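Local coordinates for protein putative tetR family transcription regulator (Shewanella loihica, PDB 3PPB) that probably binds DNA through a helix-turn-helix motif and regulates transcription as a putative member of the TetR family, at residues 143-153 and 187-195; 90-98 and 160-169. One frame throughout, in Å; residues are numbered along the deposited sequence. Where two conformers were deposited one is given.

Contact 1: 143-153 and 187-195; sequences GELAEYPIELM and LFWNAMAVR
Leu145 and Ala193 lie side by side in a single beta bridge, the one strand-like pairing between the loop after helix 130-141 and the C-terminal tail. Two backbone bonds form it, each with an N-H...O angle of 166°: Ala146 N gives to Met192 O at 2.7 Å, and Val194 N gives to Glu144 O at 3.0 Å. The side chain of Leu145 can be followed outward from this bridge. CB sits 3.8 Å from Met192 O; with CG beside the backbone N (chi1 -56°), CD2 is carried to the Trp189 indole and meets CH2 at 3.7 Å. This methyl is a CH-pi donor over the six-membered ring, offset toward its rim, and also leans on Met192 CB at 3.9 Å. With an alanine at Trp189 the Leu145 methyl is likely to lose the ring it rests on, and a gap to open toward Leu82 and Ala86 of helix 82-99. On the far side of the bridge a water accepts from Tyr148 OH at 2.7 Å and donates to the carbonyls of Ala191 and Ala193, so one water links the tyrosine hydroxyl to two carbonyls at the C-terminal end. Tyr148 also packs on Asn190 of the second subunit. The whole is a short beta bridge in an otherwise helical chain, tying the C-terminal tail to the loop that leads into helix 150-170 of a tetracycline repressor-like fold.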
loop_
_atom_site.group_PDB
_atom_site.type_symbol
_atom_site.label_atom_id
_atom_site.label_comp_id
_atom_site.label_asym_id
_atom_site.label_seq_id
_atom_site.Cartn_x
_atom_site.Cartn_y
_atom_site.Cartn_z
ATOM N N GLY A 143 7.340 -28.378 2.630
ATOM C CA GLY A 143 8.677 -27.909 2.961
ATOM C C GLY A 143 9.250 -26.895 1.997
ATOM O O GLY A 143 10.461 -26.688 1.997
ATOM N N GLU A 144 8.401 -26.253 1.158
ATOM C CA GLU A 144 8.848 -25.222 0.228
ATOM C C GLU A 144 8.772 -23.827 0.849
ATOM O O GLU A 144 9.591 -22.992 0.511
ATOM C CB GLU A 144 7.999 -25.215 -1.059
ATOM C CG GLU A 144 8.240 -26.395 -1.979
ATOM C CD GLU A 144 7.239 -26.449 -3.113
ATOM O OE1 GLU A 144 6.141 -27.016 -2.904
ATOM O OE2 GLU A 144 7.535 -25.890 -4.195
ATOM N N LEU A 145 7.767 -23.567 1.718
ATOM C CA LEU A 145 7.557 -22.239 2.305
ATOM C C LEU A 145 7.867 -22.206 3.793
ATOM O O LEU A 145 7.614 -23.173 4.507
ATOM C CB LEU A 145 6.107 -21.741 2.051
ATOM C CG LEU A 145 5.652 -21.694 0.583
ATOM C CD1 LEU A 145 4.225 -21.172 0.455
ATOM C CD2 LEU A 145 6.632 -20.901 -0.288
ATOM N N ALA A 146 8.439 -21.090 4.244
ATOM C CA ALA A 146 8.786 -20.843 5.640
ATOM C C ALA A 146 7.532 -20.815 6.513
ATOM O O ALA A 146 6.413 -20.530 6.038
ATOM C CB ALA A 146 9.533 -19.525 5.759
ATOM N N GLU A 147 7.721 -21.114 7.797
ATOM C CA GLU A 147 6.615 -21.177 8.738
ATOM C C GLU A 147 6.503 -19.904 9.553
ATOM O O GLU A 147 6.868 -19.883 10.729
ATOM C CB GLU A 147 6.747 -22.398 9.654
ATOM C CG GLU A 147 6.691 -23.686 8.869
ATOM C CD GLU A 147 7.075 -24.885 9.672
ATOM O OE1 GLU A 147 8.273 -25.233 9.656
ATOM O OE2 GLU A 147 6.178 -25.481 10.303
ATOM N N TYR A 148 5.981 -18.851 8.926
ATOM C CA TYR A 148 5.725 -17.587 9.636
ATOM C C TYR A 148 4.224 -17.519 9.916
ATOM O O TYR A 148 3.515 -18.300 9.279
ATOM C CB TYR A 148 6.194 -16.381 8.802
ATOM C CG TYR A 148 7.590 -16.492 8.218
ATOM C CD1 TYR A 148 8.685 -16.812 9.021
ATOM C CD2 TYR A 148 7.827 -16.216 6.876
ATOM C CE1 TYR A 148 9.973 -16.911 8.488
ATOM C CE2 TYR A 148 9.115 -16.270 6.340
ATOM C CZ TYR A 148 10.185 -16.631 7.148
ATOM O OH TYR A 148 11.448 -16.734 6.613
ATOM N N PRO A 149 3.683 -16.643 10.814
ATOM C CA PRO A 149 2.214 -16.583 10.985
ATOM C C PRO A 149 1.548 -16.367 9.628
ATOM O O PRO A 149 2.002 -15.513 8.861
ATOM C CB PRO A 149 2.036 -15.406 11.944
ATOM C CG PRO A 149 3.311 -15.402 12.742
ATOM C CD PRO A 149 4.334 -15.640 11.682
ATOM N N ILE A 150 0.516 -17.196 9.319
ATOM C CA ILE A 150 -0.203 -17.204 8.046
ATOM C C ILE A 150 -0.743 -15.803 7.664
ATOM O O ILE A 150 -0.618 -15.396 6.514
ATOM C CB ILE A 150 -1.333 -18.288 8.009
ATOM C CG1 ILE A 150 -1.722 -18.638 6.559
ATOM C CG2 ILE A 150 -2.576 -17.946 8.858
ATOM C CD1 ILE A 150 -1.046 -19.841 6.062
ATOM N N GLU A 151 -1.322 -15.060 8.620
ATOM C CA GLU A 151 -1.904 -13.759 8.292
ATOM C C GLU A 151 -0.847 -12.717 7.900
ATOM O O GLU A 151 -1.100 -11.885 7.034
ATOM C CB GLU A 151 -2.794 -13.230 9.413
ATOM C CG GLU A 151 -3.799 -12.260 8.818
ATOM C CD GLU A 151 -4.678 -11.495 9.775
ATOM O OE1 GLU A 151 -5.223 -12.126 10.706
ATOM O OE2 GLU A 151 -4.890 -10.282 9.541
ATOM N N LEU A 152 0.334 -12.779 8.517
ATOM C CA LEU A 152 1.446 -11.888 8.187
ATOM C C LEU A 152 1.920 -12.223 6.774
ATOM O O LEU A 152 2.192 -11.329 5.984
ATOM C CB LEU A 152 2.597 -12.041 9.218
ATOM C CG LEU A 152 3.886 -11.234 8.957
ATOM C CD1 LEU A 152 3.617 -9.727 8.760
ATOM C CD2 LEU A 152 4.886 -11.457 10.053
HETATM N N MSE A 153 1.984 -13.516 6.445
HETATM C CA MSE A 153 2.405 -13.936 5.111
HETATM C C MSE A 153 1.386 -13.459 4.059
HETATM O O MSE A 153 1.810 -13.002 3.011
HETATM C CB MSE A 153 2.610 -15.459 5.074
HETATM C CG MSE A 153 3.753 -15.923 6.006
HETATM SE SE MSE A 153 4.016 -17.825 5.850
HETATM C CE MSE A 153 5.051 -17.872 4.250
ATOM N N LEU A 187 11.276 -11.677 -5.949
ATOM C CA LEU A 187 11.089 -10.949 -4.680
ATOM C C LEU A 187 9.904 -11.535 -3.940
ATOM O O LEU A 187 9.992 -11.737 -2.745
ATOM C CB LEU A 187 10.895 -9.439 -4.896
ATOM C CG LEU A 187 12.163 -8.643 -5.278
ATOM C CD1 LEU A 187 11.809 -7.431 -6.086
ATOM C CD2 LEU A 187 13.015 -8.255 -4.055
ATOM N N PHE A 188 8.819 -11.861 -4.663
ATOM C CA PHE A 188 7.597 -12.433 -4.085
ATOM C C PHE A 188 7.852 -13.839 -3.480
ATOM O O PHE A 188 7.543 -14.063 -2.310
ATOM C CB PHE A 188 6.503 -12.488 -5.159
ATOM C CG PHE A 188 5.230 -13.169 -4.724
ATOM C CD1 PHE A 188 4.349 -12.541 -3.851
ATOM C CD2 PHE A 188 4.883 -14.418 -5.230
ATOM C CE1 PHE A 188 3.148 -13.160 -3.480
ATOM C CE2 PHE A 188 3.700 -15.047 -4.838
ATOM C CZ PHE A 188 2.840 -14.418 -3.966
ATOM N N TRP A 189 8.389 -14.778 -4.288
ATOM C CA TRP A 189 8.653 -16.143 -3.873
ATOM C C TRP A 189 9.698 -16.214 -2.756
ATOM O O TRP A 189 9.466 -16.906 -1.758
ATOM C CB TRP A 189 9.117 -17.004 -5.074
ATOM C CG TRP A 189 9.279 -18.453 -4.697
ATOM C CD1 TRP A 189 10.452 -19.119 -4.482
ATOM C CD2 TRP A 189 8.223 -19.404 -4.445
ATOM N NE1 TRP A 189 10.196 -20.428 -4.122
ATOM C CE2 TRP A 189 8.835 -20.626 -4.086
ATOM C CE3 TRP A 189 6.810 -19.340 -4.490
ATOM C CZ2 TRP A 189 8.087 -21.782 -3.777
ATOM C CZ3 TRP A 189 6.077 -20.488 -4.199
ATOM C CH2 TRP A 189 6.715 -21.694 -3.863
ATOM N N ASN A 190 10.842 -15.507 -2.915
ATOM C CA ASN A 190 11.951 -15.571 -1.954
ATOM C C ASN A 190 11.595 -15.007 -0.586
ATOM O O ASN A 190 12.204 -15.420 0.406
ATOM C CB ASN A 190 13.205 -14.923 -2.515
ATOM C CG ASN A 190 13.795 -15.754 -3.618
ATOM O OD1 ASN A 190 13.428 -16.914 -3.815
ATOM N ND2 ASN A 190 14.692 -15.178 -4.390
ATOM N N ALA A 191 10.599 -14.115 -0.502
ATOM C CA ALA A 191 10.162 -13.638 0.819
ATOM C C ALA A 191 9.613 -14.795 1.638
ATOM O O ALA A 191 9.901 -14.884 2.821
ATOM C CB ALA A 191 9.074 -12.557 0.676
HETATM N N MSE A 192 8.856 -15.697 0.985
HETATM C CA MSE A 192 8.147 -16.845 1.575
HETATM C C MSE A 192 8.929 -18.138 1.660
HETATM O O MSE A 192 8.614 -18.974 2.498
HETATM C CB MSE A 192 6.922 -17.191 0.708
HETATM C CG MSE A 192 5.910 -16.085 0.526
HETATM SE SE MSE A 192 4.299 -16.876 -0.200
HETATM C CE MSE A 192 4.884 -17.223 -2.042
ATOM N N ALA A 193 9.827 -18.401 0.678
ATOM C CA ALA A 193 10.506 -19.691 0.577
ATOM C C ALA A 193 11.378 -19.989 1.791
ATOM O O ALA A 193 11.944 -19.058 2.376
ATOM C CB ALA A 193 11.346 -19.746 -0.700
ATOM N N VAL A 194 11.499 -21.297 2.156
ATOM C CA VAL A 194 12.352 -21.768 3.260
ATOM C C VAL A 194 13.816 -21.463 2.936
ATOM O O VAL A 194 14.229 -21.568 1.769
ATOM C CB VAL A 194 12.225 -23.288 3.585
ATOM C CG1 VAL A 194 10.974 -23.620 4.370
ATOM C CG2 VAL A 194 12.345 -24.151 2.334
ATOM N N ARG A 195 14.604 -21.151 3.969
ATOM C CA ARG A 195 16.050 -20.912 3.870
ATOM C C ARG A 195 16.783 -21.779 4.894
ATOM O O ARG A 195 16.180 -22.054 5.958
ATOM C CB ARG A 195 16.370 -19.439 4.082
ATOM C CG ARG A 195 16.120 -18.616 2.815
ATOM C CD ARG A 195 16.920 -17.327 2.778
ATOM N NE ARG A 195 18.355 -17.575 2.640
ATOM C CZ ARG A 195 19.103 -17.154 1.623
ATOM N NH1 ARG A 195 18.569 -16.418 0.653
ATOM N NH2 ARG A 195 20.393 -17.459 1.574
ATOM O OXT ARG A 195 17.933 -22.204 4.620
HETATM O O HOH W 1 11.548 -16.641 3.916
#

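Contact 2: 90-98 and 160-169; sequences WFAALTWAM and QYLAATRYFV. With EDO (1,2-ethanediol), chain G.
Thr165 CG2 and Ala97 CB approach to 3.5 Å, tighter than usual for two carbons, where two helices are otherwise held by side-chain packing with no hydrogen bond between them. The same threonine methyl lies over one face of the ring of Tyr161, one turn earlier on the same helix, while Thr165 OG1 bonds back to Tyr161 O at 2.9 Å, a carbonyl that also takes Thr165 N from the opposite face. With chi1 at 59°, OG1 is turned to that carbonyl and CG2 is left to meet helix 82-99. Leu94 and Tyr161 slide past each other in opposite directions: Leu94 CD1 touches Tyr161 CD1 at 3.7 Å, and CD2 reaches Phe168 CE2 at 3.9 Å. This is knobs-into-holes packing in both senses, since Leu94 sits among Tyr161, Ala164, Thr165 and Phe168, and Tyr161 among Trp90, Ala93, Leu94 and Ala97. The segment axes pass 10.2 Å apart at -46°, within the all-helical body of this tetracycline repressor-like fold. Tyr161 is swung out with CG opposite the backbone N (chi1 167°), which carries the ring across helix 82-99 until OH lies 3.4 Å from Ala97 CB; that hydroxyl is hydrogen-bonded to Gln104 of helix 101-110. Trp96 NE1 makes a weak hydrogen bond to O1 of a 1,2-ethanediol, probably from the crystallisation liquor. At one end the indole of Trp90 brings CZ2 to 3.7 Å from Ala164 CB and turns its edge to Gln160 O, while its NE1 is hydrogen-bonded to Ser184 OG. At the other, Met98 crosses Phe168 at about a right angle and sets CE 3.5 Å from Phe168 O.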
loop_
_atom_site.group_PDB
_atom_site.type_symbol
_atom_site.label_atom_id
_atom_site.label_comp_id
_atom_site.label_asym_id
_atom_site.label_seq_id
_atom_site.Cartn_x
_atom_site.Cartn_y
_atom_site.Cartn_z
ATOM N N TRP A 90 0.773 -15.157 -9.720
ATOM C CA TRP A 90 1.449 -13.868 -9.610
ATOM C C TRP A 90 1.384 -13.109 -10.946
ATOM O O TRP A 90 0.985 -11.947 -10.960
ATOM C CB TRP A 90 2.895 -14.101 -9.180
ATOM C CG TRP A 90 3.734 -12.865 -9.157
ATOM C CD1 TRP A 90 4.662 -12.486 -10.076
ATOM C CD2 TRP A 90 3.686 -11.819 -8.177
ATOM N NE1 TRP A 90 5.255 -11.310 -9.688
ATOM C CE2 TRP A 90 4.663 -10.869 -8.534
ATOM C CE3 TRP A 90 2.909 -11.592 -7.025
ATOM C CZ2 TRP A 90 4.901 -9.721 -7.773
ATOM C CZ3 TRP A 90 3.151 -10.459 -6.270
ATOM C CH2 TRP A 90 4.142 -9.548 -6.636
ATOM N N PHE A 91 1.736 -13.773 -12.064
ATOM C CA PHE A 91 1.717 -13.086 -13.348
ATOM C C PHE A 91 0.276 -12.852 -13.839
ATOM O O PHE A 91 0.043 -11.828 -14.479
ATOM C CB PHE A 91 2.613 -13.760 -14.393
ATOM C CG PHE A 91 4.084 -13.568 -14.056
ATOM C CD1 PHE A 91 4.624 -12.287 -13.900
ATOM C CD2 PHE A 91 4.927 -14.661 -13.884
ATOM C CE1 PHE A 91 5.973 -12.107 -13.551
ATOM C CE2 PHE A 91 6.289 -14.477 -13.583
ATOM C CZ PHE A 91 6.801 -13.199 -13.413
ATOM N N ALA A 92 -0.698 -13.701 -13.453
ATOM C CA ALA A 92 -2.120 -13.450 -13.777
ATOM C C ALA A 92 -2.630 -12.226 -13.020
ATOM O O ALA A 92 -3.416 -11.451 -13.566
ATOM C CB ALA A 92 -2.984 -14.656 -13.426
ATOM N N ALA A 93 -2.186 -12.056 -11.757
ATOM C CA ALA A 93 -2.575 -10.910 -10.909
ATOM C C ALA A 93 -2.014 -9.610 -11.502
ATOM O O ALA A 93 -2.743 -8.629 -11.648
ATOM C CB ALA A 93 -2.078 -11.117 -9.470
ATOM N N LEU A 94 -0.729 -9.625 -11.884
ATOM C CA LEU A 94 -0.054 -8.462 -12.471
ATOM C C LEU A 94 -0.649 -8.148 -13.838
ATOM O O LEU A 94 -0.855 -6.973 -14.124
ATOM C CB LEU A 94 1.475 -8.686 -12.531
ATOM C CG LEU A 94 2.320 -8.102 -11.357
ATOM C CD1 LEU A 94 1.782 -8.514 -9.997
ATOM C CD2 LEU A 94 3.769 -8.580 -11.429
ATOM N N THR A 95 -1.015 -9.184 -14.647
ATOM C CA THR A 95 -1.641 -8.975 -15.957
ATOM C C THR A 95 -2.993 -8.303 -15.757
ATOM O O THR A 95 -3.319 -7.352 -16.477
ATOM C CB THR A 95 -1.775 -10.296 -16.721
ATOM O OG1 THR A 95 -0.471 -10.840 -16.903
ATOM C CG2 THR A 95 -2.473 -10.145 -18.082
ATOM N N TRP A 96 -3.759 -8.765 -14.748
ATOM C CA TRP A 96 -5.073 -8.199 -14.433
ATOM C C TRP A 96 -4.925 -6.719 -14.078
ATOM O O TRP A 96 -5.701 -5.905 -14.571
ATOM C CB TRP A 96 -5.752 -8.985 -13.301
ATOM C CG TRP A 96 -7.106 -8.445 -12.931
ATOM C CD1 TRP A 96 -8.318 -8.878 -13.389
ATOM C CD2 TRP A 96 -7.381 -7.364 -12.024
ATOM N NE1 TRP A 96 -9.335 -8.142 -12.818
ATOM C CE2 TRP A 96 -8.787 -7.189 -11.990
ATOM C CE3 TRP A 96 -6.578 -6.519 -11.238
ATOM C CZ2 TRP A 96 -9.400 -6.228 -11.173
ATOM C CZ3 TRP A 96 -7.188 -5.542 -10.464
ATOM C CH2 TRP A 96 -8.580 -5.398 -10.446
ATOM N N ALA A 97 -3.911 -6.378 -13.246
ATOM C CA ALA A 97 -3.611 -5.002 -12.821
ATOM C C ALA A 97 -3.334 -4.074 -14.027
ATOM O O ALA A 97 -3.789 -2.940 -14.028
ATOM C CB ALA A 97 -2.416 -5.001 -11.881
HETATM N N MSE A 98 -2.577 -4.559 -15.034
HETATM C CA MSE A 98 -2.241 -3.784 -16.234
HETATM C C MSE A 98 -3.449 -3.699 -17.165
HETATM O O MSE A 98 -3.616 -2.690 -17.840
HETATM C CB MSE A 98 -1.044 -4.398 -16.981
HETATM C CG MSE A 98 0.243 -4.488 -16.132
HETATM SE SE MSE A 98 0.829 -2.774 -15.317
HETATM C CE MSE A 98 1.515 -1.853 -16.977
ATOM N N GLN A 160 3.446 -6.929 -1.413
ATOM C CA GLN A 160 4.367 -7.122 -2.531
ATOM C C GLN A 160 3.636 -6.976 -3.844
ATOM O O GLN A 160 4.197 -6.416 -4.782
ATOM C CB GLN A 160 5.092 -8.464 -2.453
ATOM C CG GLN A 160 6.053 -8.500 -1.263
ATOM C CD GLN A 160 6.936 -9.691 -1.325
ATOM O OE1 GLN A 160 6.510 -10.817 -1.028
ATOM N NE2 GLN A 160 8.180 -9.477 -1.728
ATOM N N TYR A 161 2.374 -7.434 -3.910
ATOM C CA TYR A 161 1.549 -7.243 -5.117
ATOM C C TYR A 161 1.358 -5.736 -5.371
ATOM O O TYR A 161 1.523 -5.255 -6.497
ATOM C CB TYR A 161 0.187 -7.954 -4.963
ATOM C CG TYR A 161 -0.825 -7.540 -6.008
ATOM C CD1 TYR A 161 -0.772 -8.055 -7.304
ATOM C CD2 TYR A 161 -1.804 -6.590 -5.724
ATOM C CE1 TYR A 161 -1.687 -7.652 -8.285
ATOM C CE2 TYR A 161 -2.704 -6.159 -6.707
ATOM C CZ TYR A 161 -2.651 -6.708 -7.980
ATOM O OH TYR A 161 -3.529 -6.313 -8.963
ATOM N N LEU A 162 1.008 -4.988 -4.322
ATOM C CA LEU A 162 0.769 -3.552 -4.473
ATOM C C LEU A 162 2.036 -2.813 -4.850
ATOM O O LEU A 162 1.975 -1.863 -5.622
ATOM C CB LEU A 162 0.135 -2.952 -3.210
ATOM C CG LEU A 162 -1.318 -3.404 -2.912
ATOM C CD1 LEU A 162 -1.750 -2.896 -1.576
ATOM C CD2 LEU A 162 -2.289 -2.938 -4.006
ATOM N N ALA A 163 3.192 -3.267 -4.346
ATOM C CA ALA A 163 4.485 -2.661 -4.671
ATOM C C ALA A 163 4.841 -2.925 -6.139
ATOM O O ALA A 163 5.263 -2.008 -6.828
ATOM C CB ALA A 163 5.560 -3.207 -3.758
ATOM N N ALA A 164 4.647 -4.169 -6.622
ATOM C CA ALA A 164 5.005 -4.544 -8.000
ATOM C C ALA A 164 4.080 -3.870 -9.005
ATOM O O ALA A 164 4.551 -3.436 -10.054
ATOM C CB ALA A 164 4.984 -6.072 -8.179
ATOM N N THR A 165 2.793 -3.721 -8.670
ATOM C CA THR A 165 1.836 -3.079 -9.574
ATOM C C THR A 165 2.015 -1.559 -9.572
ATOM O O THR A 165 1.789 -0.949 -10.604
ATOM C CB THR A 165 0.415 -3.518 -9.299
ATOM O OG1 THR A 165 0.049 -3.213 -7.956
ATOM C CG2 THR A 165 0.210 -5.002 -9.595
ATOM N N ARG A 166 2.471 -0.960 -8.451
ATOM C CA ARG A 166 2.830 0.458 -8.383
ATOM C C ARG A 166 3.993 0.682 -9.351
ATOM O O ARG A 166 3.940 1.566 -10.194
ATOM C CB ARG A 166 3.258 0.837 -6.933
ATOM C CG ARG A 166 3.975 2.204 -6.747
ATOM C CD ARG A 166 2.989 3.368 -6.709
ATOM N NE ARG A 166 2.493 3.693 -8.047
ATOM C CZ ARG A 166 1.211 3.719 -8.397
ATOM N NH1 ARG A 166 0.265 3.492 -7.497
ATOM N NH2 ARG A 166 0.866 3.989 -9.649
ATOM N N TYR A 167 5.025 -0.177 -9.245
ATOM C CA TYR A 167 6.232 -0.155 -10.070
ATOM C C TYR A 167 5.895 -0.264 -11.560
ATOM O O TYR A 167 6.391 0.543 -12.356
ATOM C CB TYR A 167 7.167 -1.312 -9.645
ATOM C CG TYR A 167 8.486 -1.376 -10.379
ATOM C CD1 TYR A 167 9.521 -0.493 -10.076
ATOM C CD2 TYR A 167 8.695 -2.303 -11.395
ATOM C CE1 TYR A 167 10.738 -0.543 -10.757
ATOM C CE2 TYR A 167 9.900 -2.354 -12.087
ATOM C CZ TYR A 167 10.934 -1.498 -11.736
ATOM O OH TYR A 167 12.153 -1.565 -12.373
ATOM N N PHE A 168 5.079 -1.264 -11.953
ATOM C CA PHE A 168 4.793 -1.465 -13.356
ATOM C C PHE A 168 3.837 -0.427 -13.919
ATOM O O PHE A 168 3.924 -0.149 -15.106
ATOM C CB PHE A 168 4.310 -2.887 -13.634
ATOM C CG PHE A 168 5.433 -3.915 -13.491
ATOM C CD1 PHE A 168 6.558 -3.858 -14.311
ATOM C CD2 PHE A 168 5.339 -4.952 -12.569
ATOM C CE1 PHE A 168 7.586 -4.799 -14.192
ATOM C CE2 PHE A 168 6.383 -5.897 -12.429
ATOM C CZ PHE A 168 7.493 -5.815 -13.254
ATOM N N VAL A 169 2.986 0.198 -13.089
ATOM C CA VAL A 169 2.102 1.266 -13.571
ATOM C C VAL A 169 2.963 2.529 -13.758
ATOM O O VAL A 169 2.760 3.267 -14.726
ATOM C CB VAL A 169 0.882 1.486 -12.643
ATOM C CG1 VAL A 169 0.151 2.806 -12.972
ATOM C CG2 VAL A 169 -0.073 0.285 -12.712
HETATM C C1 EDO G . -12.195 -8.219 -14.805
HETATM O O1 EDO G . -12.402 -7.460 -13.604
HETATM C C2 EDO G . -12.054 -9.695 -14.439
HETATM O O2 EDO G . -11.722 -10.457 -15.609
#

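The centres of contacts 1 and 2 are about 19 Å apart, and helix 150-170 serves both: its first turn belongs to contact 1, its later turns to contact 2. Along the chain the segments alternate, 90-98, 143-153, 160-169, then 187-195, so the two contacts interlock rather than follow one another. They also touch directly. Gln160 NE2 makes a probable hydrogen bond to Leu187 O, and Phe188 stacks with Trp90, so helix 178-192 joins the neighbourhood of helices 82-99 and 150-170. Both contacts touch the second subunit, so the tail and helix 150-170 take part in the two-chain assembly.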